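Local coordinates for probable sulfate-binding lipoprotein SubI (Mycobacterium tuberculosis, PDB 6DDN) that probably binds sulfate outside the cell membrane and carries it to the uptake machinery, as expected of a solute-binding lipoprotein, at residues N263-V268 with A279-Q284. Residues are numbered along the deposited sequence; the frame is centred on the assembly and turned at random.
Sequences NPLAVV and AFRNFQ
Leu265 and Arg281 make the closest contact between strand and helix, CD2 of Leu265 lying 3.6 Å from CG of Arg281. The leucine CG stands anti to its own backbone nitrogen (chi1 164°), and from there the CD2 branch also meets Gln284, whose CG is 4.0 Å away. CD2 therefore packs against the aliphatic parts of two polar side chains that lie three residues apart on the helix. Val267 adds its CG2 branch, which rests against CB of Arg281 and comes nearly as close to CD, with the valine and arginine side chains crossing at about a right angle.

No direct hydrogen bond joins the segments. Water 1 bridges them, accepting from Val267 N at 2.6 Å. It also accepts from Arg281 NH1, at 3.2 Å, with the water at the edge of the guanidinium and in its plane.

In the type II periplasmic-binding-protein fold expected of this family, helix 274-284 follows strand 257-267 and packs back on it, the short segments running roughly antiparallel, at 153°, with their axes 8.7 Å apart. Trp66 of helix 63-74 touches both Leu265 and Gln284.

Polar bonds within the helix hold both polar side chains. Arg281 grips one oxygen side-on: NE reaches OD1 of Asn282 at 2.9 Å. NH2 reaches the same OD1 at 2.6 Å, and the pair of bonds should restrict rotation of the guanidinium. Gln284, bent at chi2 (-47°), turns its amide back along the helix, so that NE2 donates to Phe280 O at 2.9 Å. Gln284 is buried, and its OE1 accepts from Trp293 NE1.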
ATOM      1  N   ASN A 263      -2.137  -4.737  -2.143  1.00 50.42           N
ATOM      2  CA  ASN A 263      -1.215  -4.154  -3.105  1.00 52.12           C
ATOM      3  C   ASN A 263      -1.062  -5.075  -4.306  1.00 52.14           C
ATOM      4  O   ASN A 263      -0.463  -6.153  -4.174  1.00 53.76           O
ATOM      5  CB  ASN A 263       0.140  -3.900  -2.451  1.00 52.16           C
ATOM      6  CG  ASN A 263       0.030  -3.019  -1.223  1.00 51.38           C
ATOM      7  OD1 ASN A 263       0.373  -3.433  -0.116  1.00 55.00           O
ATOM      8  ND2 ASN A 263      -0.455  -1.798  -1.412  1.00 47.58           N
ATOM      9  N   PRO A 264      -1.567  -4.704  -5.479  1.00 47.24           N
ATOM     10  CA  PRO A 264      -1.517  -5.606  -6.634  1.00 46.92           C
ATOM     11  C   PRO A 264      -0.145  -5.653  -7.295  1.00 45.12           C
ATOM     12  O   PRO A 264       0.663  -4.724  -7.212  1.00 38.72           O
ATOM     13  CB  PRO A 264      -2.557  -5.010  -7.588  1.00 49.14           C
ATOM     14  CG  PRO A 264      -2.593  -3.560  -7.233  1.00 48.48           C
ATOM     15  CD  PRO A 264      -2.347  -3.485  -5.754  1.00 43.87           C
ATOM     16  N   LEU A 265       0.092  -6.773  -7.978  1.00 47.31           N
ATOM     17  CA  LEU A 265       1.307  -7.012  -8.743  1.00 47.87           C
ATOM     18  C   LEU A 265       0.928  -7.685 -10.052  1.00 48.43           C
ATOM     19  O   LEU A 265       0.099  -8.598 -10.069  1.00 49.73           O
ATOM     20  CB  LEU A 265       2.298  -7.892  -7.969  1.00 48.03           C
ATOM     21  CG  LEU A 265       3.444  -8.541  -8.749  1.00 42.94           C
ATOM     22  CD1 LEU A 265       4.614  -7.580  -8.908  1.00 44.98           C
ATOM     23  CD2 LEU A 265       3.890  -9.825  -8.065  1.00 37.49           C
ATOM     24  N   ALA A 266       1.535  -7.234 -11.146  1.00 51.11           N
ATOM     25  CA  ALA A 266       1.233  -7.787 -12.457  1.00 51.42           C
ATOM     26  C   ALA A 266       2.470  -7.710 -13.337  1.00 56.08           C
ATOM     27  O   ALA A 266       3.323  -6.835 -13.164  1.00 60.00           O
ATOM     28  CB  ALA A 266       0.065  -7.053 -13.122  1.00 53.28           C
ATOM     29  N   VAL A 267       2.558  -8.638 -14.278  1.00 58.56           N
ATOM     30  CA  VAL A 267       3.618  -8.618 -15.278  1.00 56.91           C
ATOM     31  C   VAL A 267       3.242  -7.625 -16.368  1.00 57.10           C
ATOM     32  O   VAL A 267       2.079  -7.544 -16.782  1.00 60.72           O
ATOM     33  CB  VAL A 267       3.844 -10.032 -15.845  1.00 60.13           C
ATOM     34  CG1 VAL A 267       4.457  -9.971 -17.233  1.00 59.59           C
ATOM     35  CG2 VAL A 267       4.723 -10.843 -14.906  1.00 62.73           C
ATOM     36  N   VAL A 268       4.220  -6.848 -16.824  1.00 53.86           N
ATOM     37  CA  VAL A 268       3.994  -5.895 -17.906  1.00 55.89           C
ATOM     38  C   VAL A 268       3.968  -6.660 -19.224  1.00 56.72           C
ATOM     39  O   VAL A 268       4.923  -7.368 -19.560  1.00 53.81           O
ATOM     40  CB  VAL A 268       5.070  -4.802 -17.916  1.00 53.41           C
ATOM     41  CG1 VAL A 268       5.145  -4.143 -19.286  1.00 59.17           C
ATOM     42  CG2 VAL A 268       4.781  -3.770 -16.841  1.00 52.44           C
ATOM     43  N   ALA A 279       8.586 -15.576 -13.930  1.00 58.67           N
ATOM     44  CA  ALA A 279       9.267 -16.294 -12.859  1.00 57.77           C
ATOM     45  C   ALA A 279       9.378 -15.433 -11.608  1.00 54.06           C
ATOM     46  O   ALA A 279       9.162 -15.917 -10.490  1.00 53.95           O
ATOM     47  CB  ALA A 279      10.650 -16.747 -13.326  1.00 58.56           C
ATOM     48  N   PHE A 280       9.695 -14.148 -11.776  1.00 47.83           N
ATOM     49  CA  PHE A 280       9.814 -13.261 -10.625  1.00 45.84           C
ATOM     50  C   PHE A 280       8.465 -12.993  -9.974  1.00 51.81           C
ATOM     51  O   PHE A 280       8.398 -12.795  -8.756  1.00 58.19           O
ATOM     52  CB  PHE A 280      10.469 -11.944 -11.039  1.00 43.44           C
ATOM     53  CG  PHE A 280      10.850 -11.070  -9.882  1.00 44.48           C
ATOM     54  CD1 PHE A 280      11.452 -11.610  -8.761  1.00 42.73           C
ATOM     55  CD2 PHE A 280      10.610  -9.709  -9.916  1.00 48.77           C
ATOM     56  CE1 PHE A 280      11.807 -10.809  -7.695  1.00 43.74           C
ATOM     57  CE2 PHE A 280      10.963  -8.901  -8.849  1.00 53.76           C
ATOM     58  CZ  PHE A 280      11.562  -9.452  -7.739  1.00 36.85           C
ATOM     59  N   ARG A 281       7.385 -12.982 -10.757  1.00 54.15           N
ATOM     60  CA  ARG A 281       6.062 -12.777 -10.178  1.00 53.86           C
ATOM     61  C   ARG A 281       5.593 -14.018  -9.428  1.00 55.79           C
ATOM     62  O   ARG A 281       5.094 -13.922  -8.300  1.00 53.62           O
ATOM     63  CB  ARG A 281       5.057 -12.402 -11.268  1.00 53.08           C
ATOM     64  CG  ARG A 281       3.643 -12.230 -10.742  1.00 53.38           C
ATOM     65  CD  ARG A 281       2.611 -12.539 -11.805  1.00 60.10           C
ATOM     66  NE  ARG A 281       2.573 -13.963 -12.125  1.00 68.47           N
ATOM     67  CZ  ARG A 281       2.074 -14.461 -13.253  1.00 71.76           C
ATOM     68  NH1 ARG A 281       1.568 -13.647 -14.170  1.00 66.87           N
ATOM     69  NH2 ARG A 281       2.080 -15.771 -13.464  1.00 74.48           N
ATOM     70  N   ASN A 282       5.742 -15.193 -10.044  1.00 54.38           N
ATOM     71  CA  ASN A 282       5.302 -16.428  -9.404  1.00 53.88           C
ATOM     72  C   ASN A 282       6.119 -16.737  -8.158  1.00 54.23           C
ATOM     73  O   ASN A 282       5.597 -17.331  -7.208  1.00 52.78           O
ATOM     74  CB  ASN A 282       5.382 -17.588 -10.396  1.00 56.48           C
ATOM     75  CG  ASN A 282       4.403 -17.438 -11.550  1.00 60.25           C
ATOM     76  OD1 ASN A 282       3.496 -16.605 -11.506  1.00 59.50           O
ATOM     77  ND2 ASN A 282       4.581 -18.248 -12.587  1.00 62.90           N
ATOM     78  N   PHE A 283       7.392 -16.334  -8.136  1.00 55.57           N
ATOM     79  CA  PHE A 283       8.221 -16.560  -6.958  1.00 56.86           C
ATOM     80  C   PHE A 283       7.640 -15.883  -5.723  1.00 57.11           C
ATOM     81  O   PHE A 283       7.862 -16.350  -4.601  1.00 54.11           O
ATOM     82  CB  PHE A 283       9.644 -16.063  -7.217  1.00 52.31           C
ATOM     83  CG  PHE A 283      10.581 -16.270  -6.060  1.00 45.60           C
ATOM     84  CD1 PHE A 283      11.139 -17.514  -5.816  1.00 45.73           C
ATOM     85  CD2 PHE A 283      10.907 -15.218  -5.219  1.00 42.66           C
ATOM     86  CE1 PHE A 283      12.002 -17.707  -4.754  1.00 46.37           C
ATOM     87  CE2 PHE A 283      11.768 -15.404  -4.156  1.00 43.33           C
ATOM     88  CZ  PHE A 283      12.316 -16.650  -3.922  1.00 45.20           C
ATOM     89  N   GLN A 284       6.889 -14.792  -5.909  1.00 53.29           N
ATOM     90  CA  GLN A 284       6.340 -14.062  -4.771  1.00 48.65           C
ATOM     91  C   GLN A 284       5.336 -14.898  -3.991  1.00 53.28           C
ATOM     92  O   GLN A 284       5.230 -14.757  -2.767  1.00 53.95           O
ATOM     93  CB  GLN A 284       5.683 -12.765  -5.247  1.00 44.96           C
ATOM     94  CG  GLN A 284       6.608 -11.858  -6.033  1.00 47.94           C
ATOM     95  CD  GLN A 284       7.945 -11.676  -5.352  1.00 52.70           C
ATOM     96  OE1 GLN A 284       8.015 -11.484  -4.138  1.00 55.55           O
ATOM     97  NE2 GLN A 284       9.019 -11.746  -6.130  1.00 54.78           N
TER
HETATM   98  O   HOH W   1       0.762 -10.551 -14.208  1.00 41.30           O